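Local coordinates for acyl-CoA-binding domain-containing protein 1 (Oryza sativa Japonica Group, PDB 5H3G) that binds medium- and long-chain acyl-CoA esters with high affinity and may take part in phospholipid biosynthesis, at residues 53-57 / 58-62. Sequence-based numbering, arbitrary orientation.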
loop_
_atom_site.group_PDB
_atom_site.type_symbol
_atom_site.label_atom_id
_atom_site.label_comp_id
_atom_site.label_asym_id
_atom_site.label_seq_id
_atom_site.Cartn_x
_atom_site.Cartn_y
_atom_site.Cartn_z
ATOM N N ALA A 53 -0.108 -2.198 22.712
ATOM C CA ALA A 53 -0.899 -1.011 22.447
ATOM C C ALA A 53 -2.144 -1.362 21.639
ATOM O O ALA A 53 -2.242 -2.423 21.010
ATOM C CB ALA A 53 -0.064 0.036 21.705
ATOM N N GLN A 54 -3.120 -0.454 21.679
ATOM C CA GLN A 54 -4.288 -0.607 20.823
ATOM C C GLN A 54 -3.963 -0.253 19.379
ATOM O O GLN A 54 -4.522 -0.855 18.455
ATOM C CB GLN A 54 -5.440 0.255 21.347
ATOM C CG GLN A 54 -6.763 -0.486 21.469
ATOM C CD GLN A 54 -6.700 -1.659 22.431
ATOM O OE1 GLN A 54 -5.993 -1.618 23.439
ATOM N NE2 GLN A 54 -7.439 -2.717 22.119
ATOM N N ARG A 55 -3.056 0.704 19.166
ATOM C CA ARG A 55 -2.572 1.008 17.825
ATOM C C ARG A 55 -1.933 -0.225 17.188
ATOM O O ARG A 55 -1.181 -0.960 17.832
ATOM C CB ARG A 55 -1.554 2.150 17.867
ATOM C CG ARG A 55 -2.124 3.514 18.236
ATOM C CD ARG A 55 -0.999 4.488 18.545
ATOM N NE ARG A 55 -0.161 4.762 17.382
ATOM C CZ ARG A 55 1.155 4.936 17.439
ATOM N NH1 ARG A 55 1.787 4.842 18.599
ATOM N NH2 ARG A 55 1.846 5.190 16.336
ATOM N N ASP A 56 -2.222 -0.426 15.906
ATOM C CA ASP A 56 -1.793 -1.607 15.158
ATOM C C ASP A 56 -0.299 -1.508 14.839
ATOM O O ASP A 56 0.101 -0.718 13.980
ATOM C CB ASP A 56 -2.641 -1.696 13.887
ATOM C CG ASP A 56 -2.430 -2.979 13.095
ATOM O OD1 ASP A 56 -1.289 -3.430 12.931
ATOM O OD2 ASP A 56 -3.438 -3.527 12.594
ATOM N N ARG A 57 0.530 -2.302 15.526
ATOM C CA ARG A 57 1.971 -2.246 15.281
ATOM C C ARG A 57 2.320 -2.734 13.877
ATOM O O ARG A 57 3.219 -2.184 13.232
ATOM C CB ARG A 57 2.737 -3.048 16.346
ATOM C CG ARG A 57 4.226 -3.275 16.027
ATOM C CD ARG A 57 4.988 -4.018 17.143
ATOM N NE ARG A 57 5.510 -3.088 18.141
ATOM C CZ ARG A 57 6.597 -3.300 18.880
ATOM N NH1 ARG A 57 7.294 -4.422 18.751
ATOM N NH2 ARG A 57 6.987 -2.385 19.746
ATOM N N ALA A 58 1.627 -3.764 13.385
ATOM C CA ALA A 58 1.938 -4.293 12.061
ATOM C C ALA A 58 1.747 -3.242 10.972
ATOM O O ALA A 58 2.580 -3.130 10.064
ATOM C CB ALA A 58 1.082 -5.529 11.772
ATOM N N LYS A 59 0.646 -2.486 11.026
ATOM C CA LYS A 59 0.427 -1.416 10.056
ATOM C C LYS A 59 1.502 -0.344 10.164
ATOM O O LYS A 59 2.060 0.098 9.155
ATOM C CB LYS A 59 -0.957 -0.795 10.251
ATOM C CG LYS A 59 -2.096 -1.635 9.698
ATOM C CD LYS A 59 -3.449 -0.949 9.892
ATOM C CE LYS A 59 -4.519 -1.614 9.036
ATOM N NZ LYS A 59 -5.881 -1.033 9.256
ATOM N N TRP A 60 1.799 0.099 11.386
ATOM C CA TRP A 60 2.834 1.115 11.552
ATOM C C TRP A 60 4.171 0.622 11.007
ATOM O O TRP A 60 4.870 1.349 10.287
ATOM C CB TRP A 60 2.944 1.491 13.024
ATOM C CG TRP A 60 3.854 2.656 13.297
ATOM C CD1 TRP A 60 3.472 3.945 13.534
ATOM C CD2 TRP A 60 5.286 2.637 13.398
ATOM N NE1 TRP A 60 4.572 4.731 13.760
ATOM C CE2 TRP A 60 5.699 3.957 13.680
ATOM C CE3 TRP A 60 6.259 1.639 13.265
ATOM C CZ2 TRP A 60 7.043 4.300 13.838
ATOM C CZ3 TRP A 60 7.590 1.983 13.430
ATOM C CH2 TRP A 60 7.970 3.305 13.708
ATOM N N ASP A 61 4.518 -0.633 11.296
ATOM C CA ASP A 61 5.767 -1.203 10.798
ATOM C C ASP A 61 5.804 -1.228 9.275
ATOM O O ASP A 61 6.850 -0.980 8.666
ATOM C CB ASP A 61 5.961 -2.616 11.350
ATOM C CG ASP A 61 6.434 -2.626 12.799
ATOM O OD1 ASP A 61 6.846 -1.572 13.330
ATOM O OD2 ASP A 61 6.403 -3.710 13.416
ATOM N N ALA A 62 4.670 -1.533 8.634
ATOM C CA ALA A 62 4.658 -1.565 7.179
ATOM C C ALA A 62 4.916 -0.180 6.607
ATOM O O ALA A 62 5.564 -0.035 5.565
ATOM C CB ALA A 62 3.317 -2.112 6.678
#
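The carboxylate of D56 accepts the backbone N-H of K59, a capping bond, and D56 is the N-cap of helix 57-64, the third helix of the all-helical acyl-CoA-binding fold. D56 OD1 lies 2.9 Å from K59 N, and the N-H comes from above the carboxylate plane. CG of D56 stands anti to its own N (chi1 -173°), which turns the carboxylate over the first turn of the helix. The K59 side chain crosses that of D56 at about a right angle, with K59 CG 3.7 Å from D56 OD2. The K59 chain is extended beyond CG, and its side chain also touches L30 and Y33 of helix 26-41. By similarity, K59 and Y33 both bind acyl-CoA.

Two backbone bonds continue the turn. W60 N donates to D56 O at 3.2 Å, and D61 N donates to R57 O at 2.8 Å. CG of R57 also packs against D61 OD2. The R55 guanidinium is almost perpendicular to the W60 indole (88°), and its NH2 approaches W60 CD1 obliquely at 3.5 Å.

The polar ends of R55, R57 and D61 have their partners earlier in the loop that leads into the helix. R57 NE donates to P49 O, and D61 OD1 forms a salt bridge with R48. R55 NH2 donates to A47 O.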